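Peptide amidase (Stenotrophomonas maltophilia, PDB 1M22) probably hydrolyses amide bonds, as a peptide amidase of the amidase signature family. Local coordinates at residues N154-S159 with G456-L461; P193-G198 with A415-V420; L279-L284 with G433-A438. All blocks are in the same frame, centred on the assembly; numbering follows the deposited sequence.

Contact 1: residues N154-S159 with G456-L461; sequences NPYRIS and GLPVGL
Pro458 stands on one face of the Tyr156 ring, its CG-CD edge pointing down at it and CG over the centre, and this CH-pi contact is the tightly packed part of the interface. Pro458 CG stands 3.5 Å from the centroid of the Tyr156 ring, only 2° off the ring normal, while Pro458 CD drops toward the root of the ring, 3.7 Å from Tyr156 CG. Chi1 of Tyr156, -70°, turns CG away from its own carbonyl carbon and sends the ring out from the turn onto the strand. That turn is fixed at its start: it is a type I beta turn from Asn154 to Arg157, overlaid by an Asx turn in which Asn154 OD1 accepts from Tyr156 N at 2.8 Å. The phenol reaches beyond the proline, where Tyr156 OH hydrogen-bonds to Arg488 O.

The solvent side is looser. Arg157 runs out extended and then bends at chi3 (-101°), bringing NH1 to 3.6 Å from Leu457 CD2, which meets the guanidinium at its edge. The same NH1 hydrogen-bonds to Asp455 O, in the tight hairpin connection between strands 446-454 and 457-464, where Gly456 suits the positive phi. Across the segments the contact is therefore apolar and CH-pi in character, while the polar ends of Tyr156 and Arg157 are bound by the backbone carbonyls of Arg488 and Asp455, consistent with a loop held on a hairpin by shape more than by charge.

Contact 2: residues P193-G198 with A415-V420; sequences PAAING and APTTGV
The peptide plane joining Gly419 to Val420 is met obliquely, from one side, by the delta methyl of Ile196, whose CD1 lies 3.3 Å from Gly419 O. Ile196 CD1 also lies 3.6 Å from Val420 C, in the next peptide. A second flat group, the Asn197 amide, turns back on its own helix: ND2 bonds Pro193 O at 2.9 Å, with that oxygen 18° out of the amide plane. Asn197 N reaches the same carbonyl from the opposite face, and ND2 has a further partner in Pro162 O.

Elsewhere the packing is between small aliphatic groups. Ala195 CB sits 3.7 Å from Thr417 CG2, and alanine suits a helix brought this close to the chain. Thr418 puts CG2 between its backbone N and carbonyl carbon (OG1 chi1 -176°), which sets the methyl 4.0 Å from Ile196 CD1. The threonine hydroxyls, buried here, are satisfied elsewhere: Thr417 OG1 by Thr448 OG1, Thr418 OG1 by Glu434 OE2.

Helix 191-196, which follows the nucleophile Ser189, ends in a Schellman motif with Gly198 at C-prime, its positive phi natural to glycine. The contact thus seats this helix of the amidase signature fold against the chain leaving sheet strand 412-416.

Contact 3: residues L279-L284 with G433-A438; sequences LQTPLL and GESYSA
Thr281 OG1 is gripped from two directions: it donates to Gly433 O at 2.7 Å across the contact, and accepts from Leu283 N at 3.2 Å within its own segment. The second bond makes an ST turn, which leads from the end of strand 275-279 into a 3-10 segment. The first uses a lone pair of Gly433 O, with OG1 in the carbonyl plane and a C=O...OG1 angle of 122°. Threonine suits the place because its hydroxyl can give and accept at once; chi1 of 78° sets OG1 between the backbone N and carbonyl carbon, facing both partners, while CG2 points on toward Ser435.

Gly433 fits closely against the turn. Its positive phi favours glycine, and the lack of a side chain allows Thr281 OG1 and Leu283 N, with Pro282 beside them, to close on it; Pro282 CD is 4.0 Å from Gly433 CA. Leu283 covers the other part of the same residue: its CB lies 3.6 Å from Gly433 O, and CD2 reaches along to the backbone of Glu434. Leu283 also rests on Pro416 of strand 412-416, so the turn lies between strand 412-416 and residues 433-434.

Farther in, the contact becomes plain packing. Leu279, at the end of strand 275-279, packs on Leu413, Val310 and Met464, a buried apolar setting that suits leucine. Ser435 stands at the approach to helix 436-442, and its O accepts from Ala438 N. Its side chain is small enough to lie against the leucine: Ser435 CB lies 3.6 Å from Leu279 CD1, and chi1 of -62° brings Ser435 OG to the same 3.6 Å from Leu279 CD1.

Contact 2 is the buried one, nearest of the three to the centre of the chain, whereas contacts 1 and 3 are partly buried, each with a loop as one partner. All three belong to one sheet: contact 1 uses strand 457-464, contact 2 the neighbouring strand 412-416, and contact 3 the end of strand 275-279 beyond it. The chemistry differs with place. The core contact is made mainly by methyl groups, contact 1 by an aromatic face and a proline, and contact 3 by a hydroxyl-to-carbonyl bond. Contacts 1 and 2 touch through Gly460 O with Thr417 N; contact 2 joins contact 3 through Thr418 OG1 and Glu434 OE2, and so bridges the outer two.

Contact 1: residues N154-S159 with G456-L461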
loop_
_atom_site.group_PDB
_atom_site.type_symbol
_atom_site.label_atom_id
_atom_site.label_comp_id
_atom_site.label_asym_id
_atom_site.label_seq_id
_atom_site.Cartn_x
_atom_site.Cartn_y
_atom_site.Cartn_z
ATOM N N ASN A 154 12.014 -8.158 -6.680
ATOM C CA ASN A 154 11.418 -7.279 -7.681
ATOM C C ASN A 154 11.326 -8.080 -8.982
ATOM O O ASN A 154 12.334 -8.586 -9.479
ATOM C CB ASN A 154 12.302 -6.053 -7.884
ATOM C CG ASN A 154 11.636 -4.990 -8.719
ATOM O OD1 ASN A 154 11.124 -5.269 -9.806
ATOM N ND2 ASN A 154 11.642 -3.755 -8.219
ATOM N N PRO A 155 10.123 -8.200 -9.557
ATOM C CA PRO A 155 9.975 -8.965 -10.799
ATOM C C PRO A 155 10.648 -8.378 -12.035
ATOM O O PRO A 155 10.855 -9.085 -13.025
ATOM C CB PRO A 155 8.461 -9.086 -10.950
ATOM C CG PRO A 155 7.966 -7.798 -10.363
ATOM C CD PRO A 155 8.834 -7.623 -9.129
ATOM N N TYR A 156 10.991 -7.095 -11.988
ATOM C CA TYR A 156 11.642 -6.456 -13.126
ATOM C C TYR A 156 13.121 -6.821 -13.205
ATOM O O TYR A 156 13.733 -6.732 -14.266
ATOM C CB TYR A 156 11.458 -4.933 -13.072
ATOM C CG TYR A 156 10.031 -4.515 -13.350
ATOM C CD1 TYR A 156 9.063 -4.553 -12.346
ATOM C CD2 TYR A 156 9.630 -4.165 -14.640
ATOM C CE1 TYR A 156 7.728 -4.258 -12.624
ATOM C CE2 TYR A 156 8.300 -3.870 -14.928
ATOM C CZ TYR A 156 7.356 -3.921 -13.915
ATOM O OH TYR A 156 6.032 -3.649 -14.200
ATOM N N ARG A 157 13.679 -7.237 -12.074
ATOM C CA ARG A 157 15.078 -7.657 -11.976
ATOM C C ARG A 157 15.137 -8.324 -10.607
ATOM O O ARG A 157 15.246 -7.649 -9.587
ATOM C CB ARG A 157 15.995 -6.444 -12.046
ATOM C CG ARG A 157 17.458 -6.763 -12.208
ATOM C CD ARG A 157 18.164 -5.455 -12.522
ATOM N NE ARG A 157 18.426 -5.385 -13.924
ATOM C CZ ARG A 157 18.034 -4.586 -14.910
ATOM N NH1 ARG A 157 17.219 -3.542 -14.835
ATOM N NH2 ARG A 157 18.545 -4.928 -16.074
ATOM N N ILE A 158 15.070 -9.653 -10.595
ATOM C CA ILE A 158 15.005 -10.405 -9.342
ATOM C C ILE A 158 16.141 -10.264 -8.340
ATOM O O ILE A 158 16.015 -10.698 -7.198
ATOM C CB ILE A 158 14.720 -11.907 -9.615
ATOM C CG1 ILE A 158 15.822 -12.524 -10.477
ATOM C CG2 ILE A 158 13.370 -12.049 -10.301
ATOM C CD1 ILE A 158 17.088 -12.865 -9.718
ATOM N N SER A 159 17.235 -9.645 -8.760
ATOM C CA SER A 159 18.363 -9.411 -7.868
ATOM C C SER A 159 18.126 -8.113 -7.096
ATOM O O SER A 159 18.820 -7.820 -6.120
ATOM C CB SER A 159 19.638 -9.255 -8.684
ATOM O OG SER A 159 19.471 -8.218 -9.638
ATOM N N GLY A 456 15.298 0.117 -17.382
ATOM C CA GLY A 456 14.428 -1.033 -17.196
ATOM C C GLY A 456 13.729 -1.157 -15.853
ATOM O O GLY A 456 12.964 -2.095 -15.640
ATOM N N LEU A 457 13.980 -0.217 -14.947
ATOM C CA LEU A 457 13.363 -0.253 -13.622
ATOM C C LEU A 457 12.294 0.839 -13.518
ATOM O O LEU A 457 12.542 1.996 -13.852
ATOM C CB LEU A 457 14.440 -0.068 -12.552
ATOM C CG LEU A 457 15.540 -1.142 -12.565
ATOM C CD1 LEU A 457 16.614 -0.791 -11.550
ATOM C CD2 LEU A 457 14.938 -2.508 -12.259
ATOM N N PRO A 458 11.090 0.479 -13.046
ATOM C CA PRO A 458 9.987 1.438 -12.915
ATOM C C PRO A 458 10.200 2.660 -12.038
ATOM O O PRO A 458 10.865 2.603 -11.004
ATOM C CB PRO A 458 8.844 0.583 -12.378
ATOM C CG PRO A 458 9.144 -0.778 -12.903
ATOM C CD PRO A 458 10.636 -0.880 -12.701
ATOM N N VAL A 459 9.586 3.755 -12.471
ATOM C CA VAL A 459 9.593 5.029 -11.759
ATOM C C VAL A 459 8.140 5.500 -11.748
ATOM O O VAL A 459 7.413 5.314 -12.728
ATOM C CB VAL A 459 10.459 6.089 -12.474
ATOM C CG1 VAL A 459 10.323 7.433 -11.776
ATOM C CG2 VAL A 459 11.914 5.650 -12.483
ATOM N N GLY A 460 7.715 6.094 -10.639
ATOM C CA GLY A 460 6.344 6.561 -10.544
ATOM C C GLY A 460 6.190 8.048 -10.305
ATOM O O GLY A 460 7.125 8.730 -9.873
ATOM N N LEU A 461 5.000 8.548 -10.622
ATOM C CA LEU A 461 4.645 9.948 -10.418
ATOM C C LEU A 461 3.708 9.984 -9.211
ATOM O O LEU A 461 2.644 9.344 -9.205
ATOM C CB LEU A 461 3.929 10.509 -11.648
ATOM C CG LEU A 461 3.488 11.972 -11.546
ATOM C CD1 LEU A 461 4.709 12.874 -11.429
ATOM C CD2 LEU A 461 2.668 12.335 -12.773
#

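Contact 2: residues P193-G198 with A415-V420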
loop_
_atom_site.group_PDB
_atom_site.type_symbol
_atom_site.label_atom_id
_atom_site.label_comp_id
_atom_site.label_asym_id
_atom_site.label_seq_id
_atom_site.Cartn_x
_atom_site.Cartn_y
_atom_site.Cartn_z
ATOM N N PRO A 193 6.792 0.944 -2.587
ATOM C CA PRO A 193 6.889 -0.324 -3.318
ATOM C C PRO A 193 6.017 -0.327 -4.573
ATOM O O PRO A 193 6.324 -1.006 -5.547
ATOM C CB PRO A 193 6.478 -1.373 -2.279
ATOM C CG PRO A 193 5.643 -0.602 -1.292
ATOM C CD PRO A 193 6.349 0.728 -1.199
ATOM N N ALA A 194 4.929 0.435 -4.567
ATOM C CA ALA A 194 4.098 0.485 -5.761
ATOM C C ALA A 194 4.918 1.092 -6.906
ATOM O O ALA A 194 4.972 0.537 -8.006
ATOM C CB ALA A 194 2.842 1.312 -5.501
ATOM N N ALA A 195 5.576 2.218 -6.648
ATOM C CA ALA A 195 6.379 2.869 -7.679
ATOM C C ALA A 195 7.552 1.995 -8.125
ATOM O O ALA A 195 7.831 1.876 -9.321
ATOM C CB ALA A 195 6.899 4.212 -7.167
ATOM N N ILE A 196 8.231 1.394 -7.153
ATOM C CA ILE A 196 9.394 0.543 -7.402
ATOM C C ILE A 196 9.057 -0.674 -8.265
ATOM O O ILE A 196 9.908 -1.166 -9.019
ATOM C CB ILE A 196 10.006 0.108 -6.041
ATOM C CG1 ILE A 196 10.731 1.298 -5.402
ATOM C CG2 ILE A 196 10.939 -1.095 -6.216
ATOM C CD1 ILE A 196 12.036 1.670 -6.076
ATOM N N ASN A 197 7.818 -1.144 -8.168
ATOM C CA ASN A 197 7.373 -2.303 -8.935
ATOM C C ASN A 197 6.415 -1.960 -10.081
ATOM O O ASN A 197 5.697 -2.825 -10.582
ATOM C CB ASN A 197 6.754 -3.339 -7.990
ATOM C CG ASN A 197 7.774 -3.925 -7.027
ATOM O OD1 ASN A 197 8.608 -4.750 -7.413
ATOM N ND2 ASN A 197 7.726 -3.492 -5.772
ATOM N N GLY A 198 6.400 -0.691 -10.483
ATOM C CA GLY A 198 5.586 -0.267 -11.611
ATOM C C GLY A 198 4.081 -0.412 -11.563
ATOM O O GLY A 198 3.452 -0.699 -12.588
ATOM N N ALA A 415 5.406 14.869 -7.771
ATOM C CA ALA A 415 6.850 14.700 -7.765
ATOM C C ALA A 415 7.157 13.250 -8.070
ATOM O O ALA A 415 6.266 12.403 -8.042
ATOM C CB ALA A 415 7.404 15.046 -6.386
ATOM N N PRO A 416 8.419 12.947 -8.407
ATOM C CA PRO A 416 8.732 11.542 -8.674
ATOM C C PRO A 416 8.524 10.900 -7.299
ATOM O O PRO A 416 8.824 11.523 -6.279
ATOM C CB PRO A 416 10.210 11.579 -9.052
ATOM C CG PRO A 416 10.396 12.958 -9.610
ATOM C CD PRO A 416 9.578 13.814 -8.673
ATOM N N THR A 417 8.010 9.678 -7.254
ATOM C CA THR A 417 7.769 9.024 -5.972
ATOM C C THR A 417 9.058 8.697 -5.224
ATOM O O THR A 417 9.193 8.980 -4.031
ATOM C CB THR A 417 6.954 7.739 -6.178
ATOM O OG1 THR A 417 5.765 8.062 -6.909
ATOM C CG2 THR A 417 6.572 7.116 -4.839
ATOM N N THR A 418 10.006 8.104 -5.938
ATOM C CA THR A 418 11.284 7.720 -5.357
ATOM C C THR A 418 12.230 7.380 -6.506
ATOM O O THR A 418 11.931 7.673 -7.662
ATOM C CB THR A 418 11.105 6.497 -4.414
ATOM O OG1 THR A 418 12.351 6.189 -3.777
ATOM C CG2 THR A 418 10.612 5.274 -5.190
ATOM N N GLY A 419 13.378 6.788 -6.187
ATOM C CA GLY A 419 14.323 6.405 -7.224
ATOM C C GLY A 419 13.982 5.009 -7.710
ATOM O O GLY A 419 12.846 4.559 -7.555
ATOM N N VAL A 420 14.950 4.313 -8.299
ATOM C CA VAL A 420 14.697 2.963 -8.790
ATOM C C VAL A 420 15.197 1.898 -7.825
ATOM O O VAL A 420 15.945 2.184 -6.891
ATOM C CB VAL A 420 15.353 2.723 -10.164
ATOM C CG1 VAL A 420 14.766 3.678 -11.187
ATOM C CG2 VAL A 420 16.861 2.895 -10.062
#

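Contact 3: residues L279-L284 with G433-A438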
loop_
_atom_site.group_PDB
_atom_site.type_symbol
_atom_site.label_atom_id
_atom_site.label_comp_id
_atom_site.label_asym_id
_atom_site.label_seq_id
_atom_site.Cartn_x
_atom_site.Cartn_y
_atom_site.Cartn_z
ATOM N N LEU A 279 6.854 19.638 -7.001
ATOM C CA LEU A 279 7.782 19.808 -5.892
ATOM C C LEU A 279 9.251 19.826 -6.282
ATOM O O LEU A 279 9.753 18.912 -6.936
ATOM C CB LEU A 279 7.528 18.731 -4.833
ATOM C CG LEU A 279 6.136 18.794 -4.194
ATOM C CD1 LEU A 279 5.965 17.644 -3.221
ATOM C CD2 LEU A 279 5.951 20.127 -3.483
ATOM N N GLN A 280 9.937 20.883 -5.860
ATOM C CA GLN A 280 11.350 21.056 -6.152
ATOM C C GLN A 280 12.227 20.442 -5.069
ATOM O O GLN A 280 12.287 20.943 -3.947
ATOM C CB GLN A 280 11.667 22.547 -6.285
ATOM C CG GLN A 280 10.828 23.254 -7.332
ATOM C CD GLN A 280 11.073 22.717 -8.726
ATOM O OE1 GLN A 280 12.165 22.862 -9.274
ATOM N NE2 GLN A 280 10.057 22.088 -9.306
ATOM N N THR A 281 12.886 19.339 -5.409
ATOM C CA THR A 281 13.789 18.655 -4.490
ATOM C C THR A 281 14.868 18.009 -5.348
ATOM O O THR A 281 14.727 17.922 -6.571
ATOM C CB THR A 281 13.090 17.534 -3.678
ATOM O OG1 THR A 281 12.935 16.369 -4.497
ATOM C CG2 THR A 281 11.729 17.993 -3.178
ATOM N N PRO A 282 15.961 17.551 -4.720
ATOM C CA PRO A 282 17.058 16.911 -5.451
ATOM C C PRO A 282 16.636 15.677 -6.248
ATOM O O PRO A 282 17.340 15.257 -7.165
ATOM C CB PRO A 282 18.051 16.568 -4.343
ATOM C CG PRO A 282 17.843 17.678 -3.364
ATOM C CD PRO A 282 16.335 17.773 -3.311
ATOM N N LEU A 283 15.487 15.103 -5.907
ATOM C CA LEU A 283 15.012 13.914 -6.607
ATOM C C LEU A 283 14.749 14.196 -8.086
ATOM O O LEU A 283 14.777 13.285 -8.913
ATOM C CB LEU A 283 13.743 13.377 -5.936
ATOM C CG LEU A 283 13.256 11.992 -6.371
ATOM C CD1 LEU A 283 14.369 10.964 -6.192
ATOM C CD2 LEU A 283 12.033 11.602 -5.544
ATOM N N LEU A 284 14.498 15.459 -8.421
ATOM C CA LEU A 284 14.249 15.834 -9.811
ATOM C C LEU A 284 15.511 15.660 -10.654
ATOM O O LEU A 284 15.433 15.528 -11.877
ATOM C CB LEU A 284 13.791 17.294 -9.903
ATOM C CG LEU A 284 12.474 17.699 -9.240
ATOM C CD1 LEU A 284 12.260 19.196 -9.426
ATOM C CD2 LEU A 284 11.318 16.917 -9.847
ATOM N N GLY A 433 15.504 13.636 -1.317
ATOM C CA GLY A 433 14.517 14.391 -2.067
ATOM C C GLY A 433 13.113 13.820 -2.154
ATOM O O GLY A 433 12.275 14.387 -2.852
ATOM N N GLU A 434 12.842 12.712 -1.470
ATOM C CA GLU A 434 11.500 12.128 -1.509
ATOM C C GLU A 434 10.525 13.054 -0.792
ATOM O O GLU A 434 10.909 13.766 0.137
ATOM C CB GLU A 434 11.494 10.747 -0.850
ATOM C CG GLU A 434 12.432 9.749 -1.508
ATOM C CD GLU A 434 12.474 8.421 -0.776
ATOM O OE1 GLU A 434 12.707 8.430 0.450
ATOM O OE2 GLU A 434 12.280 7.372 -1.425
ATOM N N SER A 435 9.263 13.034 -1.216
ATOM C CA SER A 435 8.243 13.897 -0.628
ATOM C C SER A 435 7.030 13.185 -0.029
ATOM O O SER A 435 6.230 13.818 0.667
ATOM C CB SER A 435 7.743 14.893 -1.679
ATOM O OG SER A 435 8.788 15.736 -2.139
ATOM N N TYR A 436 6.885 11.885 -0.283
ATOM C CA TYR A 436 5.727 11.144 0.221
ATOM C C TYR A 436 5.568 11.122 1.740
ATOM O O TYR A 436 4.474 10.868 2.245
ATOM C CB TYR A 436 5.728 9.708 -0.324
ATOM C CG TYR A 436 6.948 8.894 0.039
ATOM C CD1 TYR A 436 7.143 8.428 1.339
ATOM C CD2 TYR A 436 7.918 8.599 -0.919
ATOM C CE1 TYR A 436 8.277 7.689 1.677
ATOM C CE2 TYR A 436 9.052 7.863 -0.593
ATOM C CZ TYR A 436 9.226 7.413 0.705
ATOM O OH TYR A 436 10.355 6.698 1.034
ATOM N N SER A 437 6.643 11.391 2.470
ATOM C CA SER A 437 6.562 11.394 3.924
ATOM C C SER A 437 5.589 12.460 4.418
ATOM O O SER A 437 4.944 12.291 5.452
ATOM C CB SER A 437 7.942 11.641 4.537
ATOM O OG SER A 437 7.870 11.658 5.955
ATOM N N ALA A 438 5.482 13.561 3.680
ATOM C CA ALA A 438 4.581 14.639 4.070
ATOM C C ALA A 438 3.144 14.133 4.173
ATOM O O ALA A 438 2.452 14.399 5.153
ATOM C CB ALA A 438 4.664 15.786 3.067
#